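Local coordinates for protein glucosamine kinase (Streptacidiphilus jiangxiensis, PDB 6HWJ) that catalyses the magnesium- and ATP-dependent phosphorylation of D-glucosamine to D-glucosamine 6-phosphate, acting as a monomer, at residues Q305-D310 and A314-D319. Numbering follows the deposited sequence. Where two conformers were deposited one is given.
Sequences QILRAD and AVVDFD. With MG (magnesium ion), chain C; MG (magnesium ion), chain F.
Q305 and D317 share a magnesium ion at the end of a β-hairpin made by strands 306-309 and 312-315. The Q305 side chain starts with CB, 3.6 Å from V316 O. The chain turns about CB-CG (chi2 -70°), which brings the amide round to the metal, Q305 CD lying 3.0 Å from the magnesium ion. Q305 OE1 binds this ion at 2.1 Å, and NE2 gives a weak hydrogen bond to D317 OD2 while also bonding to the backbone O of D300, a glucosamine-binding residue. The amide and carboxylate planes stand 76° apart. With CG anti to the backbone N (chi1 -160°), the D317 carboxylate is carried between two magnesium ions: D317 OD2 reaches the ion held by Q305 at 2.2 Å, while OD1 reaches the second, also at 2.2 Å. Three waters fill further positions on the first ion. One water on the second ion also donates to D317 OD2.

Farther along the hairpin from the magnesium site, L307 and A314 form a hydrogen-bonded antiparallel pair, with N-H···O bonds in both directions. I306 and V315 make the next, non-hydrogen-bonded pair, and V316 N then bonds to Q305 O at 2.9 Å, bringing Q305 and D317 together at the hairpin's open end. On one face of the sheet I306 CD1 rests 3.7 Å from V315 CB; on the other, L307 CD1 meets V316 CG1 at 3.8 Å, the two side chains crossing at about a right angle. This is the kinase's two-magnesium active site, with D317 and D319 in its Asp-Phe-Asp sequence; D319 is a ligand of the second ion, though in this conformer it stops short of bonding. The grip on both Q305 amide atoms sets its flip, carbonyl oxygen to magnesium and nitrogen to D300, and the single D317 carboxylate holds the two ions side by side.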
ATOM      1  N   GLN A 305      -0.603   4.385   6.498  1.00 24.76           N
ATOM      2  CA  GLN A 305      -1.597   3.929   5.539  1.00 23.30           C
ATOM      3  C   GLN A 305      -3.008   4.023   6.110  1.00 24.21           C
ATOM      4  O   GLN A 305      -3.955   3.552   5.478  1.00 24.72           O
ATOM      5  CB  GLN A 305      -1.333   2.487   5.117  1.00 22.03           C
ATOM      6  CG  GLN A 305       0.115   2.165   4.736  1.00 24.13           C
ATOM      7  CD  GLN A 305       0.540   2.809   3.438  1.00 26.86           C
ATOM      8  OE1 GLN A 305       0.083   3.905   3.081  1.00 31.18           O
ATOM      9  NE2 GLN A 305       1.424   2.119   2.699  1.00 26.51           N
ATOM     10  N   ILE A 306      -3.161   4.579   7.310  1.00 24.35           N
ATOM     11  CA  ILE A 306      -4.469   4.673   7.966  1.00 23.71           C
ATOM     12  C   ILE A 306      -4.853   6.139   8.073  1.00 25.06           C
ATOM     13  O   ILE A 306      -4.192   6.916   8.778  1.00 28.27           O
ATOM     14  CB  ILE A 306      -4.473   4.011   9.356  1.00 24.08           C
ATOM     15  CG1 ILE A 306      -3.916   2.580   9.292  1.00 25.54           C
ATOM     16  CG2 ILE A 306      -5.902   4.021   9.917  1.00 28.18           C
ATOM     17  CD1 ILE A 306      -4.783   1.584   8.536  1.00 26.42           C
ATOM     18  N   LEU A 307      -5.937   6.508   7.400  1.00 22.85           N
ATOM     19  CA  LEU A 307      -6.534   7.821   7.548  1.00 26.54           C
ATOM     20  C   LEU A 307      -7.542   7.802   8.694  1.00 28.33           C
ATOM     21  O   LEU A 307      -8.244   6.808   8.892  1.00 31.56           O
ATOM     22  CB  LEU A 307      -7.223   8.230   6.256  1.00 29.66           C
ATOM     23  CG  LEU A 307      -6.344   8.118   5.007  1.00 30.36           C
ATOM     24  CD1 LEU A 307      -7.164   8.423   3.757  1.00 32.53           C
ATOM     25  CD2 LEU A 307      -5.145   9.029   5.092  1.00 30.19           C
ATOM     26  N   ARG A 308      -7.604   8.905   9.453  1.00 27.54           N
ATOM     27  CA  ARG A 308      -8.569   9.048  10.534  1.00 27.86           C
ATOM     28  C   ARG A 308      -9.224  10.416  10.468  1.00 27.43           C
ATOM     29  O   ARG A 308      -8.531  11.428  10.338  1.00 32.62           O
ATOM     30  CB  ARG A 308      -7.909   8.859  11.910  1.00 27.03           C
ATOM     31  CG  ARG A 308      -8.917   8.749  13.021  1.00 29.27           C
ATOM     32  CD  ARG A 308      -8.281   8.487  14.358  1.00 29.90           C
ATOM     33  NE  ARG A 308      -7.699   9.678  14.954  1.00 30.37           N
ATOM     34  CZ  ARG A 308      -7.075   9.692  16.130  1.00 31.73           C
ATOM     35  NH1 ARG A 308      -6.569  10.814  16.595  1.00 33.27           N
ATOM     36  NH2 ARG A 308      -6.973   8.577  16.842  1.00 30.25           N
ATOM     37  N   ALA A 309     -10.553  10.444  10.541  1.00 29.21           N
ATOM     38  CA  ALA A 309     -11.305  11.688  10.666  1.00 34.07           C
ATOM     39  C   ALA A 309     -12.616  11.415  11.395  1.00 28.85           C
ATOM     40  O   ALA A 309     -13.337  10.478  11.051  1.00 28.59           O
ATOM     41  CB  ALA A 309     -11.587  12.302   9.283  1.00 37.59           C
ATOM     42  N   ASP A 310     -12.922  12.236  12.392  1.00 34.32           N
ATOM     43  CA  ASP A 310     -14.193  12.129  13.125  1.00 37.03           C
ATOM     44  C   ASP A 310     -14.417  10.717  13.678  1.00 36.52           C
ATOM     45  O   ASP A 310     -15.531  10.196  13.681  1.00 36.94           O
ATOM     46  CB  ASP A 310     -15.366  12.531  12.237  1.00 43.09           C
ATOM     47  CG  ASP A 310     -15.156  13.866  11.564  1.00 49.74           C
ATOM     48  OD1 ASP A 310     -14.728  14.819  12.247  1.00 49.75           O
ATOM     49  OD2 ASP A 310     -15.401  13.945  10.346  1.00 52.44           O
ATOM     50  N   ALA A 314      -9.730   4.623   7.961  1.00 24.86           N
ATOM     51  CA  ALA A 314      -9.779   4.197   6.565  1.00 23.63           C
ATOM     52  C   ALA A 314      -8.379   3.802   6.109  1.00 24.42           C
ATOM     53  O   ALA A 314      -7.469   4.626   6.156  1.00 26.68           O
ATOM     54  CB  ALA A 314     -10.323   5.329   5.681  1.00 27.52           C
ATOM     55  N   VAL A 315      -8.212   2.554   5.663  1.00 23.95           N
ATOM     56  CA  VAL A 315      -6.918   2.071   5.179  1.00 23.36           C
ATOM     57  C   VAL A 315      -6.825   2.349   3.685  1.00 24.26           C
ATOM     58  O   VAL A 315      -7.825   2.262   2.946  1.00 23.48           O
ATOM     59  CB  VAL A 315      -6.717   0.582   5.505  1.00 25.04           C
ATOM     60  CG1 VAL A 315      -7.838  -0.259   4.952  1.00 29.79           C
ATOM     61  CG2 VAL A 315      -5.348   0.099   4.925  1.00 27.40           C
ATOM     62  N   VAL A 316      -5.630   2.736   3.233  1.00 22.79           N
ATOM     63  CA  VAL A 316      -5.383   3.010   1.821  1.00 23.91           C
ATOM     64  C   VAL A 316      -4.072   2.351   1.404  1.00 23.90           C
ATOM     65  O   VAL A 316      -3.375   1.756   2.225  1.00 22.62           O
ATOM     66  CB  VAL A 316      -5.336   4.516   1.525  1.00 25.93           C
ATOM     67  CG1 VAL A 316      -6.648   5.169   1.884  1.00 28.69           C
ATOM     68  CG2 VAL A 316      -4.217   5.165   2.315  1.00 27.07           C
ATOM     69  N   ASP A 317      -3.758   2.453   0.102  1.00 28.06           N
ATOM     70  CA  ASP A 317      -2.445   2.077  -0.455  1.00 27.25           C
ATOM     71  C   ASP A 317      -2.277   0.561  -0.520  1.00 24.46           C
ATOM     72  O   ASP A 317      -1.554  -0.026   0.288  1.00 27.08           O
ATOM     73  CB  ASP A 317      -1.342   2.718   0.396  1.00 35.44           C
ATOM     74  CG  ASP A 317       0.000   2.808  -0.344  1.00 47.88           C
ATOM     75  OD1 ASP A 317       0.196   2.072  -1.329  1.00 53.02           O
ATOM     76  OD2 ASP A 317       0.853   3.629   0.085  1.00 52.78           O
ATOM     77  N   PHE A 318      -2.912  -0.076  -1.508  1.00 24.12           N
ATOM     78  CA  PHE A 318      -2.904  -1.522  -1.658  1.00 28.68           C
ATOM     79  C   PHE A 318      -2.031  -2.022  -2.817  1.00 29.89           C
ATOM     80  O   PHE A 318      -2.258  -3.131  -3.322  1.00 25.35           O
ATOM     81  CB  PHE A 318      -4.334  -2.015  -1.839  1.00 31.05           C
ATOM     82  CG  PHE A 318      -5.122  -2.061  -0.550  1.00 34.64           C
ATOM     83  CD1 PHE A 318      -4.974  -3.120   0.318  1.00 35.37           C
ATOM     84  CD2 PHE A 318      -5.990  -1.038  -0.217  1.00 36.29           C
ATOM     85  CE1 PHE A 318      -5.687  -3.171   1.502  1.00 36.57           C
ATOM     86  CE2 PHE A 318      -6.701  -1.081   0.963  1.00 35.47           C
ATOM     87  CZ  PHE A 318      -6.550  -2.148   1.819  1.00 36.73           C
ATOM     88  N   ASP A 319      -1.028  -1.237  -3.220  0.50 28.94           N
ATOM     89  CA  ASP A 319      -0.156  -1.616  -4.329  0.50 32.68           C
ATOM     90  C   ASP A 319       0.864  -2.682  -3.954  0.50 28.48           C
ATOM     91  O   ASP A 319       1.488  -3.261  -4.850  0.50 29.47           O
ATOM     92  CB  ASP A 319       0.607  -0.392  -4.845  0.50 38.75           C
ATOM     93  CG  ASP A 319      -0.271   0.561  -5.607  0.50 40.28           C
ATOM     94  OD1 ASP A 319      -1.280   0.108  -6.184  0.50 40.79           O
ATOM     95  OD2 ASP A 319       0.052   1.767  -5.631  0.50 42.56           O
TER
HETATM   96 MG    MG C 501       0.941   5.147   1.648  1.00 37.98          MG
HETATM   97 MG    MG F 504       1.988   2.155  -2.591  1.00 45.28          MG
HETATM   98  O   HOH W   1       3.046   3.224  -1.078  1.00 40.00           O
HETATM   99  O   HOH W   2       1.188   6.574   3.319  1.00 44.11           O
HETATM  100  O   HOH W   3      -0.855   6.111   1.513  1.00 40.28           O
HETATM  101  O   HOH W   4       1.454   6.887   0.455  1.00 38.41           O
HETATM  102  O   HOH W   5       2.407   0.584  -1.114  1.00 39.06           O